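Local coordinates for 3-oxoacyl-[acyl-carrier-protein] synthase, mitochondrial (Arabidopsis thaliana, PDB 2IX4) that catalyses the chain-elongating condensation of mitochondrial fatty acid synthesis, adding two carbons from malonyl-ACP to a growing acyl chain, at residues A[200-205]-A[252-257]; A[246-251]-A[359-364]; A[319-324]-A[350-355]. One frame throughout, in Å; residues are numbered along the deposited sequence.

Interaction 1: A[200-205]-A[252-257]; sequences VMVAGG and SGVIVL
Gly205 O takes two donors from the far strand: the hydroxyl of Ser252, with OG 2.8 Å from Gly205 O, and the backbone N of Gly253. The hydroxyl lies 31° out of the carbonyl plane, and OG can reach that oxygen because it stands anti to the backbone N of Ser252 (chi1 -177°). Gly253 returns the bond through its own carbonyl, which accepts from Gly205 N. Farther along, Ala203 and Ile255 form a second reciprocal pair, with Ile255 N to Ala203 O at 2.8 Å and an N-H...O angle of 171°; Met201 and Leu257 make the third. Between these hydrogen-bonded pairs lie Val202 opposite Val256 and Gly204 opposite Val254, the non-hydrogen-bonded positions. Gly204 needs to be glycine: a side chain would strike Gly253 O, and its backbone angles would jam a CB against the preceding carbonyl. Its CA instead approaches Gly253 O to 3.2 Å as a CA-H...O contact.

The valines mesh diagonally on one face. Val202 CG1 presses on Val254 CG1 at 3.5 Å, tighter than usual van der Waals contact, while Val200 CG1 meets Val256 CG1 at 3.7 Å. On the other face Leu257, paired with Met201, reaches past it, and CD1 comes 4.1 Å from Ala203 CB. Helix 87-102 covers the valine face and helix 181-195 the face of Met201, Ala203 and Leu257. Strand 116-122 runs parallel to 200-207 on its other edge and strand 3-12 antiparallel to 251-259, placing the pair inside the mixed, helix-covered sheet of the thiolase fold.

Interaction 2: A[246-251]-A[359-364]; sequences FVIGEG and HLLGAA
The active-site wall of this thiolase-fold condensing enzyme is formed here, where the loop leading into strand 251-259 meets the loop carrying His359, a predicted catalytic residue, and Leu361 and Gly362 of the hexanoic acid pocket. His359 and Phe246 form a T-shaped pair: the histidine edge is turned into the phenylalanine face, with ring centroids 4.7 Å apart and planes at 67°. His359 CD2 stands over the centre of the Phe246 ring, 3.6 Å above its plane, and His359 CB touches Phe246 CD1 at 3.4 Å. Phe246 CG sits between its backbone N and carbonyl carbon (chi1 68°), which swings the ring over to the histidine. Leu361 CD2 lies over one face of the imidazole, at 3.9 Å from its plane, and also approaches Phe246 CE1. With Phe246 replaced by an alanine, the CD2 edge of His359 would probably lose its aromatic backing, and the imidazole would be freer to turn, with a gap opened beside Leu361.

Backbone bonds hold the histidine in place from both sides of its residue. His359 N donates to Val247 O at 2.7 Å, almost straight, and Gly249 N donates to His359 O from well above the carbonyl plane. Both glycines are needed, for different reasons: a CB on Gly249 would run into Leu360 CD2, whereas the backbone angles of Gly251 alone call for glycine. Glu250 points its carboxylate elsewhere, to Tyr91, Ser208 and Val65 N, while its backbone carbonyl, buried here, has no polar partner in the model. Leu360 CD2 packs instead on that backbone, 3.4 Å from Glu250 N and 3.5 Å from Glu250 O.

Interaction 3: A[319-324]-A[350-355]; sequences AHATST and FSSTKG. With K (potassium ion), chain D.
Two consecutive carbonyls of the 319-324 loop are each gripped by a side chain from 350-355, while a third, that of Ala319, faces a potassium ion. Lys354 NZ donates to His320 O at 2.8 Å, lying in the carbonyl plane on a lone pair. Ser352 OG donates to Ala321 O at 2.6 Å, also in the plane; OG standing anti to the backbone N of Ser352 (chi1 172°) puts the hydroxyl there. The same OG accepts a weak capping bond from Lys354 N, so that one serine ties the loop to the start of helix 354-357.

The lysine chain runs beside Thr322, with CD 3.7 Å from Thr322 CG2, then bends at its last torsion (chi4 67°) to bring NZ to His320 O. Glu368 OE2 forms a salt bridge with Lys354 NZ. NZ also comes 3.4 Å from ND1 of His320, a predicted catalytic residue, and a water is hydrogen-bonded to ND1 in the plane of the ring, with a weak bond from NZ. Ala319 O lies a long 3.3 Å from the potassium, which Asn318 O, Asn415 O, Glu368 OE1 and Ser414 OG also bind, and accepts from a second water that in turn accepts from Thr353 N.

Ala319 N donates to Ser351 O at 2.8 Å, continuing the parallel pairing of strands 316-318 and 349-351 past the strand end. From there the two segments pass on to helix 325-339, whose Glu331 accepts from the N atoms of His320 and Ala321, and to helix 354-357, while helix 364-378 supplies Glu368.

Interactions 2 and 3 meet at the predicted catalytic centre, their centres 12 Å apart. His359 CD2 lies 3.4 Å from Thr322 CG2 and His359 ND1 3.5 Å from Lys354 CE, so the His359 loop packs on both segments of interaction 3. The side chains of His359 and His320 lie about 3 Å and 4 Å, respectively, from that of Cys179; those of Leu361 and His320 lie about 4 Å and 6 Å, respectively, from bound hexanoic acid. Interaction 1, centred 17 Å from interaction 2, touches it through Ala363 CB, 3.6 Å from Gly205 O; 246-251 is the lead-in to 252-257. Interactions 1 and 3 do not touch, yet both reach the same sheet.

Interaction 1: A[200-205]-A[252-257]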
ATOM      1  N   VAL A 200       6.093   0.706 -19.726  1.00 19.94           N
ATOM      2  CA  VAL A 200       4.638   0.552 -19.656  1.00 19.68           C
ATOM      3  C   VAL A 200       4.252   0.162 -18.234  1.00 19.78           C
ATOM      4  O   VAL A 200       4.880  -0.708 -17.639  1.00 19.76           O
ATOM      5  CB  VAL A 200       4.119  -0.559 -20.620  1.00 19.61           C
ATOM      6  CG1 VAL A 200       2.595  -0.659 -20.565  1.00 19.33           C
ATOM      7  CG2 VAL A 200       4.581  -0.319 -22.055  1.00 19.35           C
ATOM      8  N   MET A 201       3.224   0.810 -17.693  1.00 19.99           N
ATOM      9  CA  MET A 201       2.686   0.441 -16.390  1.00 20.26           C
ATOM     10  C   MET A 201       1.172   0.278 -16.454  1.00 20.65           C
ATOM     11  O   MET A 201       0.460   1.155 -16.955  1.00 20.99           O
ATOM     12  CB  MET A 201       3.052   1.478 -15.318  1.00 20.16           C
ATOM     13  CG  MET A 201       4.528   1.515 -14.917  1.00 19.71           C
ATOM     14  SD  MET A 201       5.140   0.070 -14.022  1.00 19.81           S
ATOM     15  CE  MET A 201       4.259   0.208 -12.455  1.00 18.14           C
ATOM     16  N   VAL A 202       0.696  -0.853 -15.943  1.00 20.80           N
ATOM     17  CA  VAL A 202      -0.723  -1.112 -15.772  1.00 20.94           C
ATOM     18  C   VAL A 202      -1.072  -0.693 -14.346  1.00 21.22           C
ATOM     19  O   VAL A 202      -0.687  -1.363 -13.387  1.00 21.53           O
ATOM     20  CB  VAL A 202      -1.044  -2.607 -16.004  1.00 20.97           C
ATOM     21  CG1 VAL A 202      -2.546  -2.841 -15.997  1.00 20.79           C
ATOM     22  CG2 VAL A 202      -0.437  -3.084 -17.324  1.00 20.98           C
ATOM     23  N   ALA A 203      -1.784   0.424 -14.211  1.00 21.25           N
ATOM     24  CA  ALA A 203      -1.956   1.071 -12.908  1.00 21.40           C
ATOM     25  C   ALA A 203      -3.396   1.459 -12.598  1.00 21.46           C
ATOM     26  O   ALA A 203      -4.184   1.741 -13.503  1.00 21.62           O
ATOM     27  CB  ALA A 203      -1.047   2.300 -12.808  1.00 21.08           C
ATOM     28  N   GLY A 204      -3.732   1.479 -11.310  1.00 21.35           N
ATOM     29  CA  GLY A 204      -5.061   1.889 -10.885  1.00 21.30           C
ATOM     30  C   GLY A 204      -5.425   1.477  -9.473  1.00 21.66           C
ATOM     31  O   GLY A 204      -4.576   1.416  -8.583  1.00 21.34           O
ATOM     32  N   GLY A 205      -6.705   1.194  -9.277  1.00 21.79           N
ATOM     33  CA  GLY A 205      -7.231   0.894  -7.956  1.00 22.20           C
ATOM     34  C   GLY A 205      -8.378  -0.086  -8.023  1.00 22.41           C
ATOM     35  O   GLY A 205      -9.049  -0.210  -9.051  1.00 22.47           O
ATOM     36  N   SER A 252     -13.370  -1.224  -9.911  1.00 21.39           N
ATOM     37  CA  SER A 252     -11.965  -1.035 -10.248  1.00 21.63           C
ATOM     38  C   SER A 252     -11.808  -0.114 -11.443  1.00 21.44           C
ATOM     39  O   SER A 252     -12.637  -0.112 -12.354  1.00 21.27           O
ATOM     40  CB  SER A 252     -11.297  -2.382 -10.555  1.00 21.77           C
ATOM     41  OG  SER A 252      -9.908  -2.222 -10.809  1.00 22.54           O
ATOM     42  N   GLY A 253     -10.734   0.664 -11.421  1.00 21.23           N
ATOM     43  CA  GLY A 253     -10.312   1.447 -12.570  1.00 20.95           C
ATOM     44  C   GLY A 253      -8.857   1.132 -12.845  1.00 20.74           C
ATOM     45  O   GLY A 253      -8.026   1.156 -11.936  1.00 20.75           O
ATOM     46  N   VAL A 254      -8.553   0.804 -14.092  1.00 20.39           N
ATOM     47  CA  VAL A 254      -7.189   0.488 -14.487  1.00 20.34           C
ATOM     48  C   VAL A 254      -6.863   1.190 -15.803  1.00 20.39           C
ATOM     49  O   VAL A 254      -7.657   1.160 -16.751  1.00 20.31           O
ATOM     50  CB  VAL A 254      -6.964  -1.048 -14.610  1.00 20.51           C
ATOM     51  CG1 VAL A 254      -5.606  -1.353 -15.219  1.00 20.15           C
ATOM     52  CG2 VAL A 254      -7.096  -1.733 -13.245  1.00 20.06           C
ATOM     53  N   ILE A 255      -5.702   1.838 -15.845  1.00 20.29           N
ATOM     54  CA  ILE A 255      -5.210   2.452 -17.078  1.00 20.33           C
ATOM     55  C   ILE A 255      -3.861   1.880 -17.492  1.00 20.28           C
ATOM     56  O   ILE A 255      -3.116   1.349 -16.661  1.00 20.13           O
ATOM     57  CB  ILE A 255      -5.108   4.004 -16.976  1.00 20.17           C
ATOM     58  CG1 ILE A 255      -4.110   4.427 -15.891  1.00 20.58           C
ATOM     59  CG2 ILE A 255      -6.481   4.610 -16.732  1.00 20.17           C
ATOM     60  CD1 ILE A 255      -3.893   5.929 -15.794  1.00 19.67           C
ATOM     61  N   VAL A 256      -3.564   1.979 -18.785  1.00 20.39           N
ATOM     62  CA  VAL A 256      -2.237   1.666 -19.291  1.00 20.42           C
ATOM     63  C   VAL A 256      -1.494   2.982 -19.483  1.00 20.82           C
ATOM     64  O   VAL A 256      -1.880   3.816 -20.306  1.00 20.96           O
ATOM     65  CB  VAL A 256      -2.279   0.859 -20.611  1.00 20.47           C
ATOM     66  CG1 VAL A 256      -0.871   0.637 -21.153  1.00 20.17           C
ATOM     67  CG2 VAL A 256      -2.974  -0.477 -20.396  1.00 20.30           C
ATOM     68  N   LEU A 257      -0.455   3.173 -18.679  1.00 20.89           N
ATOM     69  CA  LEU A 257       0.451   4.295 -18.826  1.00 21.19           C
ATOM     70  C   LEU A 257       1.664   3.823 -19.609  1.00 21.41           C
ATOM     71  O   LEU A 257       2.115   2.689 -19.432  1.00 21.49           O
ATOM     72  CB  LEU A 257       0.902   4.790 -17.455  1.00 21.03           C
ATOM     73  CG  LEU A 257      -0.127   5.421 -16.519  1.00 21.36           C
ATOM     74  CD1 LEU A 257       0.380   5.362 -15.093  1.00 21.50           C
ATOM     75  CD2 LEU A 257      -0.427   6.861 -16.935  1.00 21.44           C
TER

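Interaction 2: A[246-251]-A[359-364]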
ATOM      1  N   PHE A 246     -21.053   9.675   2.872  1.00 19.61           N
ATOM      2  CA  PHE A 246     -20.925   8.998   1.583  1.00 19.75           C
ATOM      3  C   PHE A 246     -21.640   7.644   1.528  1.00 19.63           C
ATOM      4  O   PHE A 246     -22.072   7.106   2.548  1.00 19.58           O
ATOM      5  CB  PHE A 246     -19.463   8.917   1.093  1.00 19.66           C
ATOM      6  CG  PHE A 246     -18.568   8.024   1.910  1.00 20.50           C
ATOM      7  CD1 PHE A 246     -18.500   6.654   1.654  1.00 20.57           C
ATOM      8  CD2 PHE A 246     -17.747   8.561   2.898  1.00 20.70           C
ATOM      9  CE1 PHE A 246     -17.650   5.827   2.388  1.00 21.60           C
ATOM     10  CE2 PHE A 246     -16.895   7.744   3.638  1.00 21.33           C
ATOM     11  CZ  PHE A 246     -16.847   6.373   3.383  1.00 21.24           C
ATOM     12  N   VAL A 247     -21.776   7.124   0.315  1.00 19.63           N
ATOM     13  CA  VAL A 247     -22.381   5.828   0.078  1.00 19.66           C
ATOM     14  C   VAL A 247     -21.269   4.939  -0.451  1.00 19.76           C
ATOM     15  O   VAL A 247     -20.644   5.276  -1.453  1.00 19.77           O
ATOM     16  CB  VAL A 247     -23.530   5.930  -0.955  1.00 19.69           C
ATOM     17  CG1 VAL A 247     -24.101   4.558  -1.270  1.00 19.51           C
ATOM     18  CG2 VAL A 247     -24.630   6.859  -0.443  1.00 19.31           C
ATOM     19  N   ILE A 248     -21.011   3.829   0.242  1.00 19.96           N
ATOM     20  CA  ILE A 248     -19.946   2.901  -0.136  1.00 20.25           C
ATOM     21  C   ILE A 248     -20.256   2.301  -1.502  1.00 20.09           C
ATOM     22  O   ILE A 248     -21.377   1.867  -1.757  1.00 20.10           O
ATOM     23  CB  ILE A 248     -19.738   1.762   0.911  1.00 20.32           C
ATOM     24  CG1 ILE A 248     -19.320   2.332   2.266  1.00 21.19           C
ATOM     25  CG2 ILE A 248     -18.659   0.782   0.457  1.00 20.76           C
ATOM     26  CD1 ILE A 248     -19.151   1.283   3.357  1.00 22.46           C
ATOM     27  N   GLY A 249     -19.260   2.314  -2.379  1.00 20.16           N
ATOM     28  CA  GLY A 249     -19.365   1.679  -3.688  1.00 20.27           C
ATOM     29  C   GLY A 249     -18.246   0.672  -3.866  1.00 20.48           C
ATOM     30  O   GLY A 249     -17.400   0.522  -2.991  1.00 20.59           O
ATOM     31  N   GLU A 250     -18.236  -0.015  -5.004  1.00 20.80           N
ATOM     32  CA  GLU A 250     -17.211  -1.015  -5.290  1.00 20.93           C
ATOM     33  C   GLU A 250     -16.849  -1.008  -6.773  1.00 20.86           C
ATOM     34  O   GLU A 250     -17.635  -0.562  -7.609  1.00 20.67           O
ATOM     35  CB  GLU A 250     -17.698  -2.414  -4.887  1.00 21.07           C
ATOM     36  CG  GLU A 250     -18.962  -2.852  -5.626  1.00 22.07           C
ATOM     37  CD  GLU A 250     -19.299  -4.318  -5.444  1.00 24.33           C
ATOM     38  OE1 GLU A 250     -18.452  -5.082  -4.931  1.00 26.37           O
ATOM     39  OE2 GLU A 250     -20.423  -4.710  -5.823  1.00 24.74           O
ATOM     40  N   GLY A 251     -15.659  -1.506  -7.087  1.00 20.92           N
ATOM     41  CA  GLY A 251     -15.248  -1.685  -8.480  1.00 21.13           C
ATOM     42  C   GLY A 251     -13.763  -1.487  -8.671  1.00 21.16           C
ATOM     43  O   GLY A 251     -12.986  -1.567  -7.718  1.00 21.30           O
ATOM     44  N   HIS A 359     -18.937   6.133  -3.394  1.00 22.13           N
ATOM     45  CA  HIS A 359     -17.524   6.213  -3.042  1.00 22.40           C
ATOM     46  C   HIS A 359     -16.846   4.857  -3.251  1.00 22.61           C
ATOM     47  O   HIS A 359     -17.024   3.933  -2.448  1.00 22.71           O
ATOM     48  CB  HIS A 359     -17.360   6.677  -1.591  1.00 22.28           C
ATOM     49  CG  HIS A 359     -15.983   7.165  -1.260  1.00 22.20           C
ATOM     50  ND1 HIS A 359     -14.875   6.848  -2.017  1.00 22.19           N
ATOM     51  CD2 HIS A 359     -15.532   7.923  -0.234  1.00 21.94           C
ATOM     52  CE1 HIS A 359     -13.805   7.411  -1.485  1.00 22.38           C
ATOM     53  NE2 HIS A 359     -14.176   8.068  -0.402  1.00 21.86           N
ATOM     54  N   LEU A 360     -16.067   4.742  -4.326  1.00 22.94           N
ATOM     55  CA  LEU A 360     -15.398   3.478  -4.663  1.00 23.16           C
ATOM     56  C   LEU A 360     -14.131   3.229  -3.841  1.00 23.28           C
ATOM     57  O   LEU A 360     -13.379   2.290  -4.118  1.00 23.24           O
ATOM     58  CB  LEU A 360     -15.093   3.379  -6.164  1.00 23.36           C
ATOM     59  CG  LEU A 360     -16.218   3.394  -7.208  1.00 24.17           C
ATOM     60  CD1 LEU A 360     -15.773   2.631  -8.447  1.00 24.45           C
ATOM     61  CD2 LEU A 360     -17.526   2.819  -6.695  1.00 24.23           C
ATOM     62  N   LEU A 361     -13.905   4.081  -2.841  1.00 23.31           N
ATOM     63  CA  LEU A 361     -12.831   3.921  -1.859  1.00 23.38           C
ATOM     64  C   LEU A 361     -11.445   3.832  -2.516  1.00 23.57           C
ATOM     65  O   LEU A 361     -10.986   4.805  -3.109  1.00 23.82           O
ATOM     66  CB  LEU A 361     -13.125   2.739  -0.912  1.00 23.33           C
ATOM     67  CG  LEU A 361     -14.446   2.762  -0.112  1.00 23.17           C
ATOM     68  CD1 LEU A 361     -14.608   1.497   0.726  1.00 22.99           C
ATOM     69  CD2 LEU A 361     -14.568   3.996   0.777  1.00 23.50           C
ATOM     70  N   GLY A 362     -10.789   2.676  -2.420  1.00 23.68           N
ATOM     71  CA  GLY A 362      -9.475   2.468  -3.042  1.00 23.91           C
ATOM     72  C   GLY A 362      -9.465   2.579  -4.557  1.00 23.93           C
ATOM     73  O   GLY A 362      -8.420   2.838  -5.158  1.00 24.33           O
ATOM     74  N   ALA A 363     -10.627   2.378  -5.177  1.00 23.70           N
ATOM     75  CA  ALA A 363     -10.754   2.470  -6.628  1.00 23.45           C
ATOM     76  C   ALA A 363     -11.201   3.852  -7.111  1.00 23.23           C
ATOM     77  O   ALA A 363     -11.138   4.143  -8.306  1.00 23.31           O
ATOM     78  CB  ALA A 363     -11.703   1.396  -7.144  1.00 23.71           C
ATOM     79  N   ALA A 364     -11.644   4.696  -6.180  1.00 22.91           N
ATOM     80  CA  ALA A 364     -12.203   6.013  -6.500  1.00 22.64           C
ATOM     81  C   ALA A 364     -11.267   6.880  -7.337  1.00 22.51           C
ATOM     82  O   ALA A 364     -11.679   7.439  -8.356  1.00 22.42           O
ATOM     83  CB  ALA A 364     -12.605   6.744  -5.224  1.00 22.55           C
TER

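Interaction 3: A[319-324]-A[350-355]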
ATOM      1  N   ALA A 319     -13.884  16.720  -8.701  1.00 21.39           N
ATOM      2  CA  ALA A 319     -13.691  16.875  -7.255  1.00 21.43           C
ATOM      3  C   ALA A 319     -13.756  15.541  -6.520  1.00 21.70           C
ATOM      4  O   ALA A 319     -14.354  14.578  -7.015  1.00 21.85           O
ATOM      5  CB  ALA A 319     -14.727  17.842  -6.687  1.00 21.57           C
ATOM      6  N   HIS A 320     -13.120  15.473  -5.351  1.00 21.62           N
ATOM      7  CA  HIS A 320     -13.200  14.273  -4.519  1.00 21.53           C
ATOM      8  C   HIS A 320     -14.578  14.148  -3.886  1.00 21.46           C
ATOM      9  O   HIS A 320     -15.099  13.039  -3.744  1.00 21.54           O
ATOM     10  CB  HIS A 320     -12.107  14.259  -3.439  1.00 21.51           C
ATOM     11  CG  HIS A 320     -12.128  13.030  -2.580  1.00 21.25           C
ATOM     12  ND1 HIS A 320     -11.886  11.767  -3.083  1.00 20.51           N
ATOM     13  CD2 HIS A 320     -12.375  12.868  -1.259  1.00 20.21           C
ATOM     14  CE1 HIS A 320     -11.981  10.883  -2.106  1.00 20.26           C
ATOM     15  NE2 HIS A 320     -12.276  11.524  -0.989  1.00 20.58           N
ATOM     16  N   ALA A 321     -15.147  15.302  -3.532  1.00 21.22           N
ATOM     17  CA  ALA A 321     -16.430  15.434  -2.826  1.00 21.15           C
ATOM     18  C   ALA A 321     -17.273  14.162  -2.772  1.00 21.05           C
ATOM     19  O   ALA A 321     -17.845  13.726  -3.777  1.00 20.78           O
ATOM     20  CB  ALA A 321     -17.236  16.596  -3.403  1.00 21.12           C
ATOM     21  N   THR A 322     -17.349  13.600  -1.568  1.00 21.09           N
ATOM     22  CA  THR A 322     -17.951  12.295  -1.316  1.00 21.02           C
ATOM     23  C   THR A 322     -19.402  12.373  -0.838  1.00 21.11           C
ATOM     24  O   THR A 322     -20.031  11.339  -0.618  1.00 21.06           O
ATOM     25  CB  THR A 322     -17.142  11.520  -0.253  1.00 21.28           C
ATOM     26  OG1 THR A 322     -17.135  12.261   0.975  1.00 20.64           O
ATOM     27  CG2 THR A 322     -15.708  11.304  -0.713  1.00 21.03           C
ATOM     28  N   SER A 323     -19.922  13.593  -0.693  1.00 21.08           N
ATOM     29  CA  SER A 323     -21.264  13.856  -0.137  1.00 21.05           C
ATOM     30  C   SER A 323     -21.238  13.940   1.396  1.00 21.18           C
ATOM     31  O   SER A 323     -22.143  13.444   2.076  1.00 21.15           O
ATOM     32  CB  SER A 323     -22.307  12.839  -0.628  1.00 21.00           C
ATOM     33  OG  SER A 323     -23.626  13.277  -0.346  1.00 20.55           O
ATOM     34  N   THR A 324     -20.193  14.574   1.922  0.50 21.28           N
ATOM     35  CA  THR A 324     -20.041  14.761   3.361  0.50 21.41           C
ATOM     36  C   THR A 324     -20.084  16.247   3.705  0.50 21.41           C
ATOM     37  O   THR A 324     -19.444  17.054   3.028  0.50 21.40           O
ATOM     38  CB  THR A 324     -18.728  14.139   3.879  0.50 21.54           C
ATOM     39  OG1 THR A 324     -17.611  14.729   3.199  0.50 21.71           O
ATOM     40  CG2 THR A 324     -18.726  12.640   3.637  0.50 21.52           C
ATOM     41  N   PHE A 350     -16.457  22.222 -12.769  1.00 21.43           N
ATOM     42  CA  PHE A 350     -16.140  21.183 -11.796  1.00 21.05           C
ATOM     43  C   PHE A 350     -17.372  20.403 -11.360  1.00 20.92           C
ATOM     44  O   PHE A 350     -18.479  20.938 -11.317  1.00 20.92           O
ATOM     45  CB  PHE A 350     -15.370  21.747 -10.592  1.00 20.93           C
ATOM     46  CG  PHE A 350     -16.169  22.677  -9.733  1.00 20.60           C
ATOM     47  CD1 PHE A 350     -16.767  22.220  -8.565  1.00 20.47           C
ATOM     48  CD2 PHE A 350     -16.310  24.018 -10.079  1.00 20.73           C
ATOM     49  CE1 PHE A 350     -17.502  23.081  -7.760  1.00 20.10           C
ATOM     50  CE2 PHE A 350     -17.047  24.888  -9.281  1.00 20.34           C
ATOM     51  CZ  PHE A 350     -17.644  24.417  -8.121  1.00 20.34           C
ATOM     52  N   SER A 351     -17.162  19.125 -11.059  1.00 20.77           N
ATOM     53  CA  SER A 351     -18.226  18.246 -10.598  1.00 20.59           C
ATOM     54  C   SER A 351     -17.648  17.110  -9.774  1.00 20.37           C
ATOM     55  O   SER A 351     -16.449  16.835  -9.841  1.00 20.62           O
ATOM     56  CB  SER A 351     -19.002  17.674 -11.789  1.00 20.58           C
ATOM     57  OG  SER A 351     -18.163  16.884 -12.615  1.00 21.01           O
ATOM     58  N   SER A 352     -18.506  16.466  -8.987  1.00 20.19           N
ATOM     59  CA  SER A 352     -18.180  15.183  -8.379  1.00 19.90           C
ATOM     60  C   SER A 352     -19.085  14.110  -8.966  1.00 19.66           C
ATOM     61  O   SER A 352     -20.303  14.289  -9.041  1.00 19.51           O
ATOM     62  CB  SER A 352     -18.344  15.225  -6.866  1.00 19.91           C
ATOM     63  OG  SER A 352     -18.206  13.919  -6.329  1.00 20.77           O
ATOM     64  N   THR A 353     -18.484  12.999  -9.379  1.00 19.44           N
ATOM     65  CA  THR A 353     -19.223  11.907 -10.009  1.00 19.31           C
ATOM     66  C   THR A 353     -19.666  10.842  -8.997  1.00 19.64           C
ATOM     67  O   THR A 353     -20.240   9.812  -9.372  1.00 19.57           O
ATOM     68  CB  THR A 353     -18.408  11.262 -11.155  1.00 19.28           C
ATOM     69  OG1 THR A 353     -17.049  11.092 -10.744  1.00 18.86           O
ATOM     70  CG2 THR A 353     -18.439  12.140 -12.385  1.00 19.26           C
ATOM     71  N   LYS A 354     -19.425  11.111  -7.715  1.00 19.82           N
ATOM     72  CA  LYS A 354     -19.761  10.173  -6.639  1.00 20.36           C
ATOM     73  C   LYS A 354     -21.263  10.067  -6.351  1.00 20.60           C
ATOM     74  O   LYS A 354     -21.705   9.120  -5.698  1.00 20.80           O
ATOM     75  CB  LYS A 354     -18.979  10.506  -5.363  1.00 20.27           C
ATOM     76  CG  LYS A 354     -17.501  10.122  -5.445  1.00 20.90           C
ATOM     77  CD  LYS A 354     -16.840  10.152  -4.075  1.00 21.27           C
ATOM     78  CE  LYS A 354     -15.407   9.641  -4.112  1.00 21.98           C
ATOM     79  NZ  LYS A 354     -14.496  10.545  -4.874  1.00 23.27           N
ATOM     80  N   GLY A 355     -22.044  11.030  -6.831  1.00 20.93           N
ATOM     81  CA  GLY A 355     -23.503  10.913  -6.797  1.00 21.24           C
ATOM     82  C   GLY A 355     -23.980   9.715  -7.608  1.00 21.39           C
ATOM     83  O   GLY A 355     -24.991   9.097  -7.273  1.00 21.57           O
TER
HETATM   84  K     K D1463     -11.741  12.935  -8.087  1.00 18.18           K
HETATM   85  O   HOH W   1     -15.785  12.749  -8.348  1.00 12.30           O
HETATM   86  O   HOH W   2     -11.278  10.181  -5.203  1.00 25.59           O